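Local coordinates for alpha-galacturonidase (Bacillus subtilis, PDB 3FEF), which hydrolyses alpha-1,4-linked galacturonate oligomers such as di-galacturonate, as an NAD- and manganese-dependent family 4 glycosidase, at residues A[169-174]-A[204-209]; A[199-204]-A[363-368]. One frame throughout, in Å; residues are numbered along the deposited sequence.

Contact 1 (A[169-174]-A[204-209]). With MG (magnesium ion), chain G.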
ATOM      1  N   CYS A 169      11.107 -21.314 -15.786  1.00 28.21           N
ATOM      2  CA  CYS A 169      10.309 -22.517 -15.912  1.00 26.71           C
ATOM      3  C   CYS A 169       9.813 -22.580 -17.347  1.00 27.48           C
ATOM      4  O   CYS A 169       9.633 -21.543 -17.988  1.00 25.47           O
ATOM      5  CB  CYS A 169       9.119 -22.455 -14.961  1.00 26.94           C
ATOM      6  SG  CYS A 169       8.022 -23.877 -15.103  1.00 26.18           S
ATOM      7  N   HIS A 170       9.595 -23.790 -17.857  1.00 28.17           N
ATOM      8  CA  HIS A 170       9.204 -23.952 -19.250  1.00 28.94           C
ATOM      9  C   HIS A 170       7.735 -24.362 -19.397  1.00 28.96           C
ATOM     10  O   HIS A 170       7.288 -24.610 -20.500  1.00 30.80           O
ATOM     11  CB  HIS A 170      10.100 -24.962 -19.963  1.00 30.09           C
ATOM     12  CG  HIS A 170      10.021 -26.342 -19.385  1.00 35.08           C
ATOM     13  ND1 HIS A 170      11.138 -27.071 -19.036  1.00 34.07           N
ATOM     14  CD2 HIS A 170       8.954 -27.108 -19.055  1.00 34.50           C
ATOM     15  CE1 HIS A 170      10.763 -28.236 -18.538  1.00 35.44           C
ATOM     16  NE2 HIS A 170       9.442 -28.286 -18.543  1.00 37.60           N
ATOM     17  N   GLU A 171       6.981 -24.408 -18.303  1.00 26.38           N
ATOM     18  CA  GLU A 171       5.597 -24.852 -18.400  1.00 27.43           C
ATOM     19  C   GLU A 171       4.765 -23.975 -19.338  1.00 27.34           C
ATOM     20  O   GLU A 171       3.976 -24.481 -20.131  1.00 27.53           O
ATOM     21  CB  GLU A 171       4.945 -24.925 -17.017  1.00 29.19           C
ATOM     22  CG  GLU A 171       5.312 -26.191 -16.252  1.00 35.44           C
ATOM     23  CD  GLU A 171       5.186 -27.444 -17.113  1.00 34.80           C
ATOM     24  OE1 GLU A 171       4.048 -27.853 -17.431  1.00 36.98           O
ATOM     25  OE2 GLU A 171       6.230 -28.011 -17.480  1.00 35.69           O
ATOM     26  N   VAL A 172       4.937 -22.659 -19.254  1.00 24.23           N
ATOM     27  CA  VAL A 172       4.137 -21.781 -20.078  1.00 24.48           C
ATOM     28  C   VAL A 172       4.396 -22.055 -21.575  1.00 27.45           C
ATOM     29  O   VAL A 172       3.501 -21.899 -22.395  1.00 25.84           O
ATOM     30  CB  VAL A 172       4.369 -20.308 -19.733  1.00 22.63           C
ATOM     31  CG1 VAL A 172       3.572 -19.419 -20.668  1.00 22.92           C
ATOM     32  CG2 VAL A 172       4.001 -20.022 -18.260  1.00 24.99           C
ATOM     33  N   PHE A 173       5.606 -22.491 -21.929  1.00 27.79           N
ATOM     34  CA  PHE A 173       5.887 -22.760 -23.341  1.00 28.52           C
ATOM     35  C   PHE A 173       4.965 -23.836 -23.887  1.00 26.99           C
ATOM     36  O   PHE A 173       4.530 -23.765 -25.039  1.00 27.43           O
ATOM     37  CB  PHE A 173       7.363 -23.126 -23.570  1.00 28.54           C
ATOM     38  CG  PHE A 173       8.324 -22.103 -23.038  1.00 28.79           C
ATOM     39  CD1 PHE A 173       7.950 -20.765 -22.943  1.00 27.60           C
ATOM     40  CD2 PHE A 173       9.599 -22.477 -22.620  1.00 30.03           C
ATOM     41  CE1 PHE A 173       8.821 -19.818 -22.428  1.00 27.82           C
ATOM     42  CE2 PHE A 173      10.483 -21.542 -22.107  1.00 29.15           C
ATOM     43  CZ  PHE A 173      10.095 -20.203 -22.007  1.00 29.72           C
ATOM     44  N   GLY A 174       4.658 -24.829 -23.056  1.00 27.45           N
ATOM     45  CA  GLY A 174       3.799 -25.943 -23.470  1.00 24.19           C
ATOM     46  C   GLY A 174       2.370 -25.507 -23.736  1.00 26.03           C
ATOM     47  O   GLY A 174       1.678 -26.090 -24.565  1.00 27.42           O
ATOM     48  N   ILE A 204       1.679 -18.015  -9.892  1.00 17.88           N
ATOM     49  CA  ILE A 204       2.895 -18.444  -9.232  1.00 18.88           C
ATOM     50  C   ILE A 204       3.324 -19.676 -10.025  1.00 20.78           C
ATOM     51  O   ILE A 204       2.507 -20.267 -10.744  1.00 21.60           O
ATOM     52  CB  ILE A 204       2.628 -18.822  -7.775  1.00 19.50           C
ATOM     53  CG1 ILE A 204       1.530 -19.879  -7.699  1.00 18.28           C
ATOM     54  CG2 ILE A 204       2.218 -17.582  -6.961  1.00 18.26           C
ATOM     55  CD1 ILE A 204       1.113 -20.239  -6.255  1.00 19.29           C
ATOM     56  N   ASN A 205       4.590 -20.055  -9.904  1.00 20.79           N
ATOM     57  CA  ASN A 205       5.141 -21.168 -10.687  1.00 22.97           C
ATOM     58  C   ASN A 205       4.296 -22.456 -10.640  1.00 21.90           C
ATOM     59  O   ASN A 205       3.844 -22.876  -9.574  1.00 24.42           O
ATOM     60  CB  ASN A 205       6.588 -21.455 -10.235  1.00 22.40           C
ATOM     61  CG  ASN A 205       7.287 -22.472 -11.133  1.00 25.98           C
ATOM     62  OD1 ASN A 205       7.447 -22.270 -12.357  1.00 27.71           O
ATOM     63  ND2 ASN A 205       7.671 -23.579 -10.544  1.00 26.45           N
ATOM     64  N   HIS A 206       4.093 -23.078 -11.797  1.00 20.61           N
ATOM     65  CA  HIS A 206       3.225 -24.265 -11.940  1.00 22.63           C
ATOM     66  C   HIS A 206       1.742 -24.006 -11.711  1.00 23.80           C
ATOM     67  O   HIS A 206       0.932 -24.927 -11.800  1.00 24.80           O
ATOM     68  CB  HIS A 206       3.707 -25.440 -11.063  1.00 21.87           C
ATOM     69  CG  HIS A 206       5.044 -25.974 -11.470  1.00 20.50           C
ATOM     70  ND1 HIS A 206       5.864 -26.673 -10.615  1.00 22.08           N
ATOM     71  CD2 HIS A 206       5.728 -25.856 -12.634  1.00 21.74           C
ATOM     72  CE1 HIS A 206       6.979 -27.001 -11.248  1.00 23.73           C
ATOM     73  NE2 HIS A 206       6.916 -26.521 -12.477  1.00 23.47           N
ATOM     74  N   PHE A 207       1.392 -22.762 -11.407  1.00 21.98           N
ATOM     75  CA  PHE A 207      -0.005 -22.363 -11.224  1.00 21.68           C
ATOM     76  C   PHE A 207      -0.172 -20.991 -11.899  1.00 23.65           C
ATOM     77  O   PHE A 207      -0.551 -20.006 -11.262  1.00 21.02           O
ATOM     78  CB  PHE A 207      -0.344 -22.278  -9.735  1.00 22.68           C
ATOM     79  CG  PHE A 207      -1.836 -22.262  -9.435  1.00 24.71           C
ATOM     80  CD1 PHE A 207      -2.665 -23.300  -9.874  1.00 23.77           C
ATOM     81  CD2 PHE A 207      -2.398 -21.222  -8.701  1.00 22.85           C
ATOM     82  CE1 PHE A 207      -4.037 -23.294  -9.592  1.00 21.19           C
ATOM     83  CE2 PHE A 207      -3.758 -21.206  -8.424  1.00 24.77           C
ATOM     84  CZ  PHE A 207      -4.581 -22.253  -8.870  1.00 22.91           C
ATOM     85  N   THR A 208       0.160 -20.963 -13.190  1.00 19.94           N
ATOM     86  CA  THR A 208       0.128 -19.790 -14.029  1.00 20.35           C
ATOM     87  C   THR A 208      -1.110 -19.777 -14.919  1.00 20.92           C
ATOM     88  O   THR A 208      -1.623 -20.830 -15.311  1.00 22.59           O
ATOM     89  CB  THR A 208       1.356 -19.765 -14.962  1.00 21.57           C
ATOM     90  OG1 THR A 208       1.631 -21.106 -15.382  1.00 24.71           O
ATOM     91  CG2 THR A 208       2.578 -19.224 -14.238  1.00 21.19           C
ATOM     92  N   TRP A 209      -1.575 -18.574 -15.252  1.00 19.12           N
ATOM     93  CA  TRP A 209      -2.822 -18.417 -15.971  1.00 21.19           C
ATOM     94  C   TRP A 209      -2.680 -17.373 -17.057  1.00 22.06           C
ATOM     95  O   TRP A 209      -1.977 -16.364 -16.900  1.00 22.51           O
ATOM     96  CB  TRP A 209      -3.937 -18.010 -14.997  1.00 17.90           C
ATOM     97  CG  TRP A 209      -4.162 -19.078 -13.968  1.00 20.39           C
ATOM     98  CD1 TRP A 209      -3.370 -19.361 -12.889  1.00 16.59           C
ATOM     99  CD2 TRP A 209      -5.239 -20.024 -13.939  1.00 20.34           C
ATOM    100  NE1 TRP A 209      -3.890 -20.428 -12.194  1.00 21.68           N
ATOM    101  CE2 TRP A 209      -5.038 -20.850 -12.812  1.00 20.63           C
ATOM    102  CE3 TRP A 209      -6.352 -20.253 -14.758  1.00 21.33           C
ATOM    103  CZ2 TRP A 209      -5.905 -21.891 -12.485  1.00 22.46           C
ATOM    104  CZ3 TRP A 209      -7.220 -21.287 -14.432  1.00 23.10           C
ATOM    105  CH2 TRP A 209      -6.995 -22.093 -13.309  1.00 19.93           C
TER
HETATM  106 MG    MG G   1       8.598 -26.128 -13.998  1.00 39.02          MG
HETATM  107  O   HOH W   1      10.405 -25.978 -15.529  1.00 42.89           O
HETATM  108  O   HOH W   2       8.210 -27.845 -15.540  1.00 59.66           O
HETATM  109  O   HOH W   3       9.613 -24.958 -12.244  1.00 32.69           O
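Glu171 and His206 come within 6.9 Å of each other at their CA atoms, where the start of helix 171-187 and the residues before it face a type II beta turn running from Ile204 to Phe207. That turn is closed by Phe207 N bonding to Ile204 O, and it delivers the chain into strand 207-215. No hydrogen bond spans the two segments; a magnesium ion does, held by Cys169 SG at 2.6 Å and His206 NE2 at 2.3 Å. With SG anti to the backbone N of Cys169 (chi1 177°), the sulfur lies on the metal side and also takes a nearly straight bond from Glu171 N, 3.4 Å long (168° at the hydrogen). This is the metal centre of a family 4 glycosyl hydrolase, in which manganese supports activity and His170 is, by similarity, the proton donor. Three waters complete the modelled ligands. One accepts from His170 N, and another donates to Glu171 OE2 at 2.8 Å, so the bent glutamate chain, a second-shell residue, helps to position a first-shell water; its OE1 is bonded to Gly269 N. Glu171 CG passes 3.7 Å from His206 CD2, approaching the imidazole obliquely, with carboxylate and ring planes 77° apart. Thr110 OG1 bonds His206 ND1 and His272 stacks on the ring, which fixes its rotation while NE2 binds the metal. Farther along, Val172 CG2 meets Thr208 OG1 at 3.9 Å, a hydroxyl already bonded to Ala267 O.

Contact 2 (A[199-204]-A[363-368])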
ATOM      1  N   VAL A 199       0.975 -13.995 -25.022  1.00 21.73           N
ATOM      2  CA  VAL A 199       0.059 -14.253 -23.941  1.00 23.02           C
ATOM      3  C   VAL A 199       0.323 -13.312 -22.775  1.00 23.98           C
ATOM      4  O   VAL A 199       1.470 -12.915 -22.522  1.00 25.03           O
ATOM      5  CB  VAL A 199       0.132 -15.752 -23.490  1.00 23.82           C
ATOM      6  CG1 VAL A 199      -0.321 -16.681 -24.612  1.00 22.37           C
ATOM      7  CG2 VAL A 199       1.534 -16.123 -23.016  1.00 23.14           C
ATOM      8  N   ASN A 200      -0.739 -12.942 -22.070  1.00 21.89           N
ATOM      9  CA  ASN A 200      -0.586 -12.273 -20.796  1.00 21.84           C
ATOM     10  C   ASN A 200      -0.704 -13.310 -19.699  1.00 23.22           C
ATOM     11  O   ASN A 200      -1.804 -13.755 -19.362  1.00 22.61           O
ATOM     12  CB  ASN A 200      -1.622 -11.163 -20.601  1.00 23.38           C
ATOM     13  CG  ASN A 200      -1.407 -10.395 -19.300  1.00 22.51           C
ATOM     14  OD1 ASN A 200      -0.349  -9.831 -19.087  1.00 26.35           O
ATOM     15  ND2 ASN A 200      -2.401 -10.388 -18.425  1.00 19.15           N
ATOM     16  N   VAL A 201       0.440 -13.694 -19.142  1.00 24.70           N
ATOM     17  CA  VAL A 201       0.500 -14.808 -18.209  1.00 22.33           C
ATOM     18  C   VAL A 201       0.884 -14.352 -16.790  1.00 23.08           C
ATOM     19  O   VAL A 201       1.720 -13.456 -16.609  1.00 22.22           O
ATOM     20  CB  VAL A 201       1.492 -15.853 -18.726  1.00 24.57           C
ATOM     21  CG1 VAL A 201       2.891 -15.277 -18.753  1.00 22.72           C
ATOM     22  CG2 VAL A 201       1.426 -17.143 -17.891  1.00 23.51           C
ATOM     23  N   LEU A 202       0.268 -14.969 -15.788  1.00 18.62           N
ATOM     24  CA  LEU A 202       0.434 -14.523 -14.418  1.00 20.00           C
ATOM     25  C   LEU A 202       0.012 -15.588 -13.413  1.00 21.00           C
ATOM     26  O   LEU A 202      -0.814 -16.456 -13.707  1.00 21.10           O
ATOM     27  CB  LEU A 202      -0.296 -13.194 -14.182  1.00 20.96           C
ATOM     28  CG  LEU A 202      -1.839 -13.110 -14.271  1.00 25.11           C
ATOM     29  CD1 LEU A 202      -2.359 -11.910 -13.482  1.00 24.32           C
ATOM     30  CD2 LEU A 202      -2.322 -13.007 -15.719  1.00 23.87           C
ATOM     31  N   GLY A 203       0.597 -15.527 -12.220  1.00 17.53           N
ATOM     32  CA  GLY A 203       0.323 -16.530 -11.203  1.00 16.55           C
ATOM     33  C   GLY A 203       1.570 -16.805 -10.389  1.00 15.66           C
ATOM     34  O   GLY A 203       2.404 -15.929 -10.180  1.00 16.25           O
ATOM     35  N   ILE A 204       1.679 -18.015  -9.892  1.00 17.88           N
ATOM     36  CA  ILE A 204       2.895 -18.444  -9.232  1.00 18.88           C
ATOM     37  C   ILE A 204       3.324 -19.676 -10.025  1.00 20.78           C
ATOM     38  O   ILE A 204       2.507 -20.267 -10.744  1.00 21.60           O
ATOM     39  CB  ILE A 204       2.628 -18.822  -7.775  1.00 19.50           C
ATOM     40  CG1 ILE A 204       1.530 -19.879  -7.699  1.00 18.28           C
ATOM     41  CG2 ILE A 204       2.218 -17.582  -6.961  1.00 18.26           C
ATOM     42  CD1 ILE A 204       1.113 -20.239  -6.255  1.00 19.29           C
ATOM     43  N   GLU A 363       5.093 -15.334 -11.114  1.00 17.05           N
ATOM     44  CA  GLU A 363       5.501 -15.498 -12.500  1.00 20.69           C
ATOM     45  C   GLU A 363       4.684 -14.590 -13.426  1.00 21.37           C
ATOM     46  O   GLU A 363       3.461 -14.703 -13.469  1.00 21.51           O
ATOM     47  CB  GLU A 363       5.336 -16.989 -12.918  1.00 25.13           C
ATOM     48  CG  GLU A 363       5.904 -17.362 -14.318  1.00 25.02           C
ATOM     49  CD  GLU A 363       6.187 -18.869 -14.490  1.00 30.01           C
ATOM     50  OE1 GLU A 363       6.207 -19.622 -13.482  1.00 29.92           O
ATOM     51  OE2 GLU A 363       6.429 -19.302 -15.646  1.00 32.59           O
ATOM     52  N   THR A 364       5.365 -13.676 -14.134  1.00 19.58           N
ATOM     53  CA  THR A 364       4.752 -12.840 -15.181  1.00 19.91           C
ATOM     54  C   THR A 364       5.755 -12.637 -16.300  1.00 21.63           C
ATOM     55  O   THR A 364       6.921 -13.034 -16.184  1.00 17.81           O
ATOM     56  CB  THR A 364       4.372 -11.412 -14.697  1.00 20.85           C
ATOM     57  OG1 THR A 364       5.554 -10.719 -14.292  1.00 19.84           O
ATOM     58  CG2 THR A 364       3.390 -11.452 -13.534  1.00 18.97           C
ATOM     59  N   ASN A 365       5.297 -12.025 -17.388  1.00 19.62           N
ATOM     60  CA  ASN A 365       6.220 -11.478 -18.367  1.00 19.46           C
ATOM     61  C   ASN A 365       7.101 -10.410 -17.751  1.00 22.41           C
ATOM     62  O   ASN A 365       6.698  -9.730 -16.797  1.00 22.80           O
ATOM     63  CB  ASN A 365       5.467 -10.908 -19.561  1.00 17.30           C
ATOM     64  CG  ASN A 365       4.926 -11.998 -20.452  1.00 20.12           C
ATOM     65  OD1 ASN A 365       5.498 -13.093 -20.523  1.00 19.54           O
ATOM     66  ND2 ASN A 365       3.815 -11.733 -21.100  1.00 20.52           N
ATOM     67  N   ALA A 366       8.312 -10.285 -18.288  1.00 20.84           N
ATOM     68  CA  ALA A 366       9.247  -9.276 -17.850  1.00 19.92           C
ATOM     69  C   ALA A 366      10.048  -8.822 -19.065  1.00 19.83           C
ATOM     70  O   ALA A 366      10.256  -9.586 -20.004  1.00 18.76           O
ATOM     71  CB  ALA A 366      10.156  -9.826 -16.774  1.00 20.26           C
ATOM     72  N   PHE A 367      10.437  -7.553 -19.053  1.00 21.19           N
ATOM     73  CA  PHE A 367      11.212  -6.948 -20.124  1.00 20.81           C
ATOM     74  C   PHE A 367      12.656  -7.119 -19.711  1.00 23.01           C
ATOM     75  O   PHE A 367      13.037  -6.755 -18.596  1.00 20.54           O
ATOM     76  CB  PHE A 367      10.899  -5.448 -20.249  1.00 19.31           C
ATOM     77  CG  PHE A 367      11.766  -4.727 -21.277  1.00 22.15           C
ATOM     78  CD1 PHE A 367      11.822  -5.175 -22.590  1.00 23.22           C
ATOM     79  CD2 PHE A 367      12.499  -3.601 -20.933  1.00 24.13           C
ATOM     80  CE1 PHE A 367      12.611  -4.519 -23.556  1.00 26.28           C
ATOM     81  CE2 PHE A 367      13.298  -2.943 -21.892  1.00 29.37           C
ATOM     82  CZ  PHE A 367      13.350  -3.408 -23.204  1.00 23.92           C
ATOM     83  N   ILE A 368      13.456  -7.695 -20.587  1.00 18.85           N
ATOM     84  CA  ILE A 368      14.806  -7.995 -20.204  1.00 21.58           C
ATOM     85  C   ILE A 368      15.721  -7.328 -21.179  1.00 21.53           C
ATOM     86  O   ILE A 368      15.558  -7.450 -22.386  1.00 22.17           O
ATOM     87  CB  ILE A 368      15.075  -9.511 -20.157  1.00 22.26           C
ATOM     88  CG1 ILE A 368      13.999 -10.210 -19.315  1.00 21.60           C
ATOM     89  CG2 ILE A 368      16.464  -9.779 -19.604  1.00 18.29           C
ATOM     90  CD1 ILE A 368      14.219 -11.703 -19.159  1.00 21.30           C
TER
HETATM   91  O   HOH W   4       2.132  -9.416 -20.470  1.00 24.66           O
HETATM   92  O   HOH W   5       2.642 -11.551 -17.938  1.00 24.82           O
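Two antiparallel sheets of the C-terminal family 4 domain meet here: strand 197-202, paired with 207-215 in one, crosses strand 361-369, the middle strand of the other, just before the chain turns a corner at Gly203. The short strand axes approach to 5.1 Å at 132°, so the strands splay apart from the corner. Near it, Glu363 N donates to Gly203 O at 2.9 Å. Two CA-H...O contacts follow, Leu202 CA to Glu363 O at 3.2 Å and Thr364 CA to Val201 O at 3.4 Å, and Leu202 CB touches Thr364 CG2. Where the backbones diverge, Asn365 reaches across with its amide. Its CG is anti to the carbonyl carbon (chi1 -74°), which carries ND2 to within 3.0 Å of Val199 O; the acceptor lies nearly in the amide plane, although the bond is bent to 139° at the hydrogen. OD1 of the same amide lies 3.8 Å from Val201 CG1, the two side chains crossing at about a right angle. ND2 also donates to a water held by Asn200 OD1, an oxygen that bonds Gln374 of the second subunit too. A second water probably links Val201 O to Asn365 N. A leucine in place of Asn365 would probably leave Val199 O without its amide donor and the first water without its link to this strand. Thr364 OG1 closes back on Asn365 O at 2.9 Å. On strand 197-202, ahead of the corner, the buried carbonyl of Val199 is thus met by a side-chain amide instead of regular pairing with strand 361-369, consistent with the strands diverging while remaining joined.

How the contacts relate
Ile204 belongs to both contacts, whose centres lie about 9 Å apart: the chain leaves strand 197-202 in contact 2, turns the corner, and reaches the metal ligand His206 of contact 1. The outgoing and returning strands are neighbours in one sheet, with a probable hydrogen bond from Trp209 N to Leu202 O at 2.7 Å. Glu363 ties contact 2 to the metal centre: its CD lies 3.6 Å from Thr208 CG2, and its side chain is about 4 Å from that of Cys169 and about 7 Å from the magnesium ion. Asn344 and Asn346 bond its carboxylate, placing it behind the first shell, where its charge could influence the metal centre.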